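Local atomic coordinates of pectate lyase 1 (PDB entry 1PXZ), a protein that cleaves polygalacturonan chains by elimination, with low pectate lyase activity, and is the major allergen of mountain cedar pollen. Residues A[30-34]-A[114-118]; A[155-159]-A[181-185]; A[263-269]-A[299-305]. One frame throughout, in Å; residues are numbered along the deposited sequence.

Contact 1: residues A[30-34]-A[114-118]; sequences SSTMG and SHVIL
His115 meets the backbone of residues 31-33 with the edge of its ring. The amide N of Met33 donates to ND1 of His115, 3.1 Å away, with an N-H...N angle of 152°. The donor lies near the ring plane. This bond makes ND1 the acceptor. At the same edge the carbonyl O of Ser31 comes to 3.2 Å from CE1 of His115. Chi1 (-64°) swings the ring back beside the backbone N of His115, and the turn at chi2 brings its ND1/CE1 edge to the loop.

The Met33 side chain passes the imidazole at a slant. Its CG is 3.8 Å from ND1 of His115. The chain then bends at chi3 (63°). SD stands above the face of the His115 ring, 4.6 Å from its centroid, a distant sulfur-aromatic contact. His89, just before strand 90-93 of the preceding coil, stacks on the same imidazole.

Further along the strand the contact turns apolar. CG2 of Thr32 touches CG1 of Ile117 at 3.5 Å, and it is equally near the carbonyl O of Val116. The hydroxyl of Thr32 is engaged by Gly29 O. Ile117 lays CG1 and CD1 against Gly34, whose CA is 3.8 Å from CD1. The CA of Gly34 also makes a C-H...O contact of 3.4 Å with the carbonyl O of His115. Trp162 touches both Thr32 and Ile117.

The loop 30-34 lies across strand 114-119 of the parallel beta-helix without pairing with it as a strand. The buried amide N of Gly34 has no polar partner in the model. Acceptance at ND1 implies a ring that, if neutral, carries its proton on NE2. One directed bond ties the loop to His115, and aliphatic packing meets it at Ile117.

Contact 2: residues A[155-159]-A[181-185]; sequences MRNVT and GSTGI
The backbones of 155-159 and 181-185 run parallel where Thr159 pairs with Thr183, their CA atoms 5.0 Å apart, and the second segment turns a corner at Gly184. The amide N of Thr183 donates to the carbonyl O of Val158 at 3.0 Å, almost in line with the C=O bond. Ser182 supplies the other bond. Its OG takes the amide N-H of Val158 at 3.1 Å, and the angle of 176° is nearly straight. With chi1 at -61° the hydroxyl sits beside its own backbone N and faces the first segment. The same OG is also hydrogen-bonded to Thr179 O, so it accepts from one coil and bonds a carbonyl of its own.

These are neighbouring coils in the right-handed parallel beta-helix of polysaccharide lyase family 1. Segment 155-159 covers the end of strand 153-156 and the turn after it; 181-185 comes after strand 174-179.

In the interior of the helix the side chains of Met155 and Ile185 pass in opposite senses. SD of Met155 reaches CD1 of Ile185 at 4.1 Å, and the bend at chi3 (-83°) turns the methyl end aside. Val178 touches both residues. On the face that carries Thr159 and Thr183, the two methyls touch, CG2 to CG2 at 4.1 Å. Their hydroxyls bond along the helix: Thr159 OG1 to Ser114 OG, Thr183 OG1 to Ser212 O and Lys214 N. CA of Thr159 makes a short C-H...O contact of 3.1 Å with the carbonyl O of Thr183.

Contact 3: residues A[263-269]-A[299-305]; sequences SEGNSFT and TRDAFIN
OD2 of Asp301 is held by two serine hydroxyls. Ser263 OG donates to it at 2.6 Å, on the syn side, and Ser298 OG binds the same oxygen. The amide N of Asn266 donates to Asp301 OD1 at 2.8 Å, on the anti side. Each turn links two strands of its own coil, and the two coils are neighbours near the end of the parallel beta-helix. Strands 267-269 and 302-304 run nearly parallel, and a regular backbone ladder links them.

Ser263 holds its hydroxyl anti to the backbone N (chi1 171°), which brings OG between Asp301 and Asn266. Asn266 ND2 donates to that OG at 2.9 Å, close to its own amide plane. Asn266 OD1 takes Asn243 N and its ND2 also bonds Val240 O, so the polar link extends one coil back.

On the face of Glu264 and Thr299, the buried Glu264 runs alongside Arg300, whose NH2 also bonds Val329 O. Their salt bridge runs from OE2 of Glu264 to NH2 of Arg300 at 2.9 Å, with carboxylate and guanidinium planes 84° apart. Glu264 OE1 binds His239 and Thr318.

Phe268 and Phe303 occupy one face of the strands. Their planes are 21° apart, but the rings are slid so far that they barely overlap. Tyr245 meets the Phe268 ring from the coil before. The edge of Phe268 turns to the carboxylate of Asp301, whose OD2 is near the ring plane. Ile304 sits on the other face of the strands, where its CD1 lies 3.4 Å from Thr269 OG1.

Overall arrangement
All three contacts belong to the parallel beta-helix, but at different places. Contacts 1 and 2 are neighbours, with centres about 11 Å apart. They touch through a probable hydrogen bond from His115 N to Thr159 O. Their centres lie about 12 and 11 Å from the chain centre. Contact 3 lies about 20 Å out, with exposed residues on segment 299-305, which belongs to an IgE-binding region. Contacts 2 and 3 both join successive coils, whereas contact 1 lays a loop over a strand. The chemistry differs too. Contact 1 has one ring-edge bond and apolar packing, contact 2 a serine-mediated turn, and contact 3 a long backbone ladder with the only salt bridge and a phenylalanine pair.

Contact 1: residues A[30-34]-A[114-118]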
loop_
_atom_site.group_PDB
_atom_site.type_symbol
_atom_site.label_atom_id
_atom_site.label_comp_id
_atom_site.label_asym_id
_atom_site.label_seq_id
_atom_site.Cartn_x
_atom_site.Cartn_y
_atom_site.Cartn_z
ATOM N N SER A 30 12.309 -2.817 -1.644
ATOM C CA SER A 30 12.913 -3.625 -2.694
ATOM C C SER A 30 13.461 -4.971 -2.219
ATOM O O SER A 30 13.645 -5.850 -3.077
ATOM C CB SER A 30 14.086 -2.883 -3.386
ATOM O OG SER A 30 15.162 -2.863 -2.454
ATOM N N SER A 31 13.721 -5.165 -0.940
ATOM C CA SER A 31 14.255 -6.410 -0.395
ATOM C C SER A 31 13.159 -7.435 -0.127
ATOM O O SER A 31 13.470 -8.564 0.266
ATOM C CB SER A 31 14.992 -6.182 0.943
ATOM O OG SER A 31 16.192 -5.467 0.670
ATOM N N THR A 32 11.910 -7.024 -0.327
ATOM C CA THR A 32 10.796 -7.945 -0.066
ATOM C C THR A 32 10.910 -9.211 -0.897
ATOM O O THR A 32 10.996 -9.148 -2.121
ATOM C CB THR A 32 9.458 -7.239 -0.374
ATOM O OG1 THR A 32 9.370 -6.047 0.421
ATOM C CG2 THR A 32 8.302 -8.113 0.054
ATOM N N MET A 33 10.919 -10.382 -0.272
ATOM C CA MET A 33 10.983 -11.623 -1.058
ATOM C C MET A 33 9.617 -12.276 -1.191
ATOM O O MET A 33 9.370 -13.103 -2.066
ATOM C CB MET A 33 11.852 -12.651 -0.356
ATOM C CG MET A 33 13.318 -12.350 -0.120
ATOM S SD MET A 33 13.958 -13.646 0.994
ATOM C CE MET A 33 13.711 -15.073 -0.082
ATOM N N GLY A 34 8.709 -11.922 -0.275
ATOM C CA GLY A 34 7.453 -12.668 -0.295
ATOM C C GLY A 34 7.699 -14.150 -0.067
ATOM O O GLY A 34 8.539 -14.552 0.752
ATOM N N SER A 114 7.775 -9.997 8.393
ATOM C CA SER A 114 8.502 -9.441 7.264
ATOM C C SER A 114 8.327 -10.248 5.988
ATOM O O SER A 114 7.932 -11.416 6.088
ATOM C CB SER A 114 10.024 -9.449 7.533
ATOM O OG SER A 114 10.228 -8.781 8.763
ATOM N N HIS A 115 8.666 -9.601 4.877
ATOM C CA HIS A 115 8.687 -10.283 3.584
ATOM C C HIS A 115 7.309 -10.802 3.171
ATOM O O HIS A 115 7.092 -12.007 3.019
ATOM C CB HIS A 115 9.727 -11.428 3.561
ATOM C CG HIS A 115 11.116 -10.868 3.728
ATOM N ND1 HIS A 115 11.795 -10.241 2.708
ATOM C CD2 HIS A 115 11.930 -10.817 4.809
ATOM C CE1 HIS A 115 12.980 -9.837 3.145
ATOM N NE2 HIS A 115 13.084 -10.176 4.419
ATOM N N VAL A 116 6.411 -9.838 2.966
ATOM C CA VAL A 116 5.057 -10.096 2.475
ATOM C C VAL A 116 4.805 -9.277 1.204
ATOM O O VAL A 116 4.986 -8.051 1.236
ATOM C CB VAL A 116 3.976 -9.756 3.506
ATOM C CG1 VAL A 116 2.585 -9.905 2.876
ATOM C CG2 VAL A 116 4.091 -10.610 4.759
ATOM N N ILE A 117 4.401 -9.964 0.136
ATOM C CA ILE A 117 3.980 -9.374 -1.119
ATOM C C ILE A 117 2.472 -9.583 -1.303
ATOM O O ILE A 117 1.990 -10.713 -1.257
ATOM C CB ILE A 117 4.717 -9.961 -2.335
ATOM C CG1 ILE A 117 6.242 -9.719 -2.288
ATOM C CG2 ILE A 117 4.143 -9.447 -3.641
ATOM C CD1 ILE A 117 6.973 -10.493 -3.376
ATOM N N LEU A 118 1.745 -8.486 -1.510
ATOM C CA LEU A 118 0.311 -8.605 -1.798
ATOM C C LEU A 118 0.125 -8.055 -3.204
ATOM O O LEU A 118 0.403 -6.879 -3.400
ATOM C CB LEU A 118 -0.550 -7.851 -0.812
ATOM C CG LEU A 118 -0.399 -8.241 0.661
ATOM C CD1 LEU A 118 -1.159 -7.271 1.544
ATOM C CD2 LEU A 118 -0.878 -9.679 0.889
#

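Contact 2: residues A[155-159]-A[181-185]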
loop_
_atom_site.group_PDB
_atom_site.type_symbol
_atom_site.label_atom_id
_atom_site.label_comp_id
_atom_site.label_asym_id
_atom_site.label_seq_id
_atom_site.Cartn_x
_atom_site.Cartn_y
_atom_site.Cartn_z
ATOM N N MET A 155 -0.801 -2.794 8.488
ATOM C CA MET A 155 0.536 -3.285 8.837
ATOM C C MET A 155 0.971 -2.678 10.169
ATOM O O MET A 155 0.955 -1.449 10.305
ATOM C CB MET A 155 1.569 -2.968 7.753
ATOM C CG MET A 155 1.371 -3.780 6.470
ATOM S SD MET A 155 2.373 -3.090 5.113
ATOM C CE MET A 155 1.201 -1.810 4.631
ATOM N N ARG A 156 1.324 -3.538 11.126
ATOM C CA ARG A 156 1.793 -3.101 12.438
ATOM C C ARG A 156 3.151 -3.743 12.692
ATOM O O ARG A 156 3.242 -4.976 12.706
ATOM C CB ARG A 156 0.805 -3.488 13.526
ATOM C CG ARG A 156 1.142 -3.013 14.920
ATOM C CD ARG A 156 0.081 -3.458 15.911
ATOM N NE ARG A 156 0.512 -4.245 17.039
ATOM C CZ ARG A 156 1.603 -4.896 17.370
ATOM N NH1 ARG A 156 2.682 -4.954 16.599
ATOM N NH2 ARG A 156 1.648 -5.542 18.538
ATOM N N ASN A 157 4.188 -2.931 12.857
ATOM C CA ASN A 157 5.502 -3.524 13.089
ATOM C C ASN A 157 5.900 -4.491 11.983
ATOM O O ASN A 157 6.352 -5.596 12.273
ATOM C CB ASN A 157 5.484 -4.280 14.425
ATOM C CG ASN A 157 6.788 -4.048 15.173
ATOM O OD1 ASN A 157 6.779 -3.963 16.392
ATOM N ND2 ASN A 157 7.874 -3.937 14.417
ATOM N N VAL A 158 5.733 -4.066 10.733
ATOM C CA VAL A 158 6.100 -4.856 9.562
ATOM C C VAL A 158 7.328 -4.329 8.846
ATOM O O VAL A 158 7.488 -3.111 8.682
ATOM C CB VAL A 158 4.913 -4.863 8.558
ATOM C CG1 VAL A 158 5.334 -5.528 7.263
ATOM C CG2 VAL A 158 3.723 -5.551 9.204
ATOM N N THR A 159 8.236 -5.196 8.383
ATOM C CA THR A 159 9.334 -4.660 7.564
ATOM C C THR A 159 9.439 -5.454 6.276
ATOM O O THR A 159 9.133 -6.655 6.201
ATOM C CB THR A 159 10.697 -4.656 8.286
ATOM O OG1 THR A 159 11.101 -6.019 8.484
ATOM C CG2 THR A 159 10.617 -4.028 9.667
ATOM N N GLY A 181 6.328 1.418 13.811
ATOM C CA GLY A 181 7.658 0.936 13.483
ATOM C C GLY A 181 7.770 0.171 12.190
ATOM O O GLY A 181 8.763 -0.501 11.920
ATOM N N SER A 182 6.747 0.255 11.339
ATOM C CA SER A 182 6.851 -0.398 10.036
ATOM C C SER A 182 7.807 0.372 9.144
ATOM O O SER A 182 7.856 1.602 9.210
ATOM C CB SER A 182 5.482 -0.485 9.345
ATOM O OG SER A 182 4.602 -1.259 10.165
ATOM N N THR A 183 8.550 -0.361 8.322
ATOM C CA THR A 183 9.468 0.377 7.445
ATOM C C THR A 183 9.920 -0.555 6.342
ATOM O O THR A 183 9.627 -1.763 6.399
ATOM C CB THR A 183 10.614 0.961 8.292
ATOM O OG1 THR A 183 11.371 1.876 7.490
ATOM C CG2 THR A 183 11.549 -0.147 8.757
ATOM N N GLY A 184 10.576 -0.023 5.326
ATOM C CA GLY A 184 11.057 -0.831 4.213
ATOM C C GLY A 184 9.863 -1.323 3.398
ATOM O O GLY A 184 9.744 -2.518 3.177
ATOM N N ILE A 185 9.018 -0.372 2.991
ATOM C CA ILE A 185 7.777 -0.725 2.292
ATOM C C ILE A 185 7.619 0.034 0.997
ATOM O O ILE A 185 7.886 1.223 0.888
ATOM C CB ILE A 185 6.595 -0.444 3.241
ATOM C CG1 ILE A 185 6.658 -1.441 4.427
ATOM C CG2 ILE A 185 5.237 -0.474 2.577
ATOM C CD1 ILE A 185 5.849 -0.935 5.599
#

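Contact 3: residues A[263-269]-A[299-305]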
loop_
_atom_site.group_PDB
_atom_site.type_symbol
_atom_site.label_atom_id
_atom_site.label_comp_id
_atom_site.label_asym_id
_atom_site.label_seq_id
_atom_site.Cartn_x
_atom_site.Cartn_y
_atom_site.Cartn_z
ATOM N N SER A 263 7.902 14.607 -2.943
ATOM C CA SER A 263 7.007 14.464 -4.082
ATOM C C SER A 263 7.786 14.674 -5.376
ATOM O O SER A 263 8.374 15.735 -5.555
ATOM C CB SER A 263 5.857 15.468 -3.967
ATOM O OG SER A 263 5.093 15.479 -5.168
ATOM N N GLU A 264 7.818 13.671 -6.255
ATOM C CA GLU A 264 8.586 13.778 -7.493
ATOM C C GLU A 264 7.857 13.184 -8.676
ATOM O O GLU A 264 7.455 12.011 -8.618
ATOM C CB GLU A 264 9.909 13.040 -7.241
ATOM C CG GLU A 264 10.903 13.077 -8.382
ATOM C CD GLU A 264 12.252 12.481 -8.020
ATOM O OE1 GLU A 264 12.388 11.839 -6.950
ATOM O OE2 GLU A 264 13.173 12.670 -8.854
ATOM N N GLY A 265 7.654 13.949 -9.738
ATOM C CA GLY A 265 7.079 13.406 -10.952
ATOM C C GLY A 265 5.640 12.958 -10.820
ATOM O O GLY A 265 5.184 12.091 -11.593
ATOM N N ASN A 266 4.873 13.515 -9.898
ATOM C CA ASN A 266 3.440 13.220 -9.792
ATOM C C ASN A 266 2.631 14.087 -10.742
ATOM O O ASN A 266 3.129 15.139 -11.161
ATOM C CB ASN A 266 2.988 13.455 -8.345
ATOM C CG ASN A 266 3.696 12.489 -7.409
ATOM O OD1 ASN A 266 3.511 11.275 -7.564
ATOM N ND2 ASN A 266 4.474 13.001 -6.471
ATOM N N SER A 267 1.409 13.684 -11.071
ATOM C CA SER A 267 0.536 14.554 -11.865
ATOM C C SER A 267 -0.731 14.797 -11.044
ATOM O O SER A 267 -1.419 13.850 -10.641
ATOM C CB SER A 267 0.222 13.938 -13.217
ATOM O OG SER A 267 -0.757 14.705 -13.924
ATOM N N PHE A 268 -1.019 16.066 -10.759
ATOM C CA PHE A 268 -2.114 16.406 -9.862
ATOM C C PHE A 268 -3.174 17.187 -10.638
ATOM O O PHE A 268 -2.843 18.256 -11.164
ATOM C CB PHE A 268 -1.619 17.240 -8.686
ATOM C CG PHE A 268 -0.518 16.701 -7.794
ATOM C CD1 PHE A 268 -0.783 15.739 -6.822
ATOM C CD2 PHE A 268 0.793 17.162 -7.926
ATOM C CE1 PHE A 268 0.254 15.277 -6.018
ATOM C CE2 PHE A 268 1.823 16.705 -7.120
ATOM C CZ PHE A 268 1.552 15.757 -6.138
ATOM N N THR A 269 -4.391 16.675 -10.709
ATOM C CA THR A 269 -5.512 17.401 -11.325
ATOM C C THR A 269 -6.443 17.885 -10.231
ATOM O O THR A 269 -7.095 17.091 -9.543
ATOM C CB THR A 269 -6.244 16.505 -12.341
ATOM O OG1 THR A 269 -5.322 16.145 -13.375
ATOM C CG2 THR A 269 -7.402 17.269 -12.971
ATOM N N THR A 299 9.320 18.059 -6.881
ATOM C CA THR A 299 10.268 18.054 -7.980
ATOM C C THR A 299 9.686 17.504 -9.267
ATOM O O THR A 299 9.271 16.334 -9.253
ATOM C CB THR A 299 11.484 17.166 -7.606
ATOM O OG1 THR A 299 11.980 17.611 -6.325
ATOM C CG2 THR A 299 12.598 17.293 -8.624
ATOM N N ARG A 300 9.660 18.258 -10.348
ATOM C CA ARG A 300 9.158 17.846 -11.659
ATOM C C ARG A 300 7.739 17.286 -11.610
ATOM O O ARG A 300 7.373 16.431 -12.411
ATOM C CB ARG A 300 10.116 16.826 -12.302
ATOM C CG ARG A 300 11.528 17.431 -12.404
ATOM C CD ARG A 300 12.524 16.514 -13.076
ATOM N NE ARG A 300 12.848 15.382 -12.205
ATOM C CZ ARG A 300 12.751 14.106 -12.560
ATOM N NH1 ARG A 300 12.344 13.772 -13.774
ATOM N NH2 ARG A 300 13.069 13.161 -11.683
ATOM N N ASP A 301 6.954 17.778 -10.670
ATOM C CA ASP A 301 5.517 17.471 -10.600
ATOM C C ASP A 301 4.801 18.187 -11.726
ATOM O O ASP A 301 5.279 19.191 -12.252
ATOM C CB ASP A 301 4.954 17.881 -9.246
ATOM C CG ASP A 301 5.308 16.952 -8.091
ATOM O OD1 ASP A 301 5.524 15.737 -8.331
ATOM O OD2 ASP A 301 5.366 17.416 -6.922
ATOM N N ALA A 302 3.641 17.681 -12.130
ATOM C CA ALA A 302 2.815 18.382 -13.116
ATOM C C ALA A 302 1.507 18.812 -12.454
ATOM O O ALA A 302 1.027 18.052 -11.601
ATOM C CB ALA A 302 2.579 17.518 -14.333
ATOM N N PHE A 303 0.960 19.970 -12.821
ATOM C CA PHE A 303 -0.201 20.521 -12.124
ATOM C C PHE A 303 -1.278 20.889 -13.133
ATOM O O PHE A 303 -1.024 21.614 -14.078
ATOM C CB PHE A 303 0.138 21.772 -11.288
ATOM C CG PHE A 303 1.181 21.439 -10.228
ATOM C CD1 PHE A 303 0.794 20.929 -9.013
ATOM C CD2 PHE A 303 2.533 21.626 -10.459
ATOM C CE1 PHE A 303 1.733 20.593 -8.053
ATOM C CE2 PHE A 303 3.489 21.297 -9.515
ATOM C CZ PHE A 303 3.081 20.779 -8.306
ATOM N N ILE A 304 -2.476 20.370 -12.919
ATOM C CA ILE A 304 -3.550 20.592 -13.883
ATOM C C ILE A 304 -4.726 21.237 -13.164
ATOM O O ILE A 304 -4.967 20.995 -11.973
ATOM C CB ILE A 304 -3.920 19.248 -14.525
ATOM C CG1 ILE A 304 -2.747 18.601 -15.274
ATOM C CG2 ILE A 304 -5.132 19.383 -15.431
ATOM C CD1 ILE A 304 -2.971 17.146 -15.633
ATOM N N ASN A 305 -5.463 22.082 -13.881
ATOM C CA ASN A 305 -6.674 22.691 -13.354
ATOM C C ASN A 305 -6.405 23.504 -12.107
ATOM O O ASN A 305 -7.261 23.558 -11.221
ATOM C CB ASN A 305 -7.767 21.640 -13.047
ATOM C CG ASN A 305 -9.153 22.275 -13.043
ATOM O OD1 ASN A 305 -9.457 23.101 -13.917
ATOM N ND2 ASN A 305 -10.047 21.952 -12.113
HETATM O O HOH W 1 10.896 16.037 -4.292
#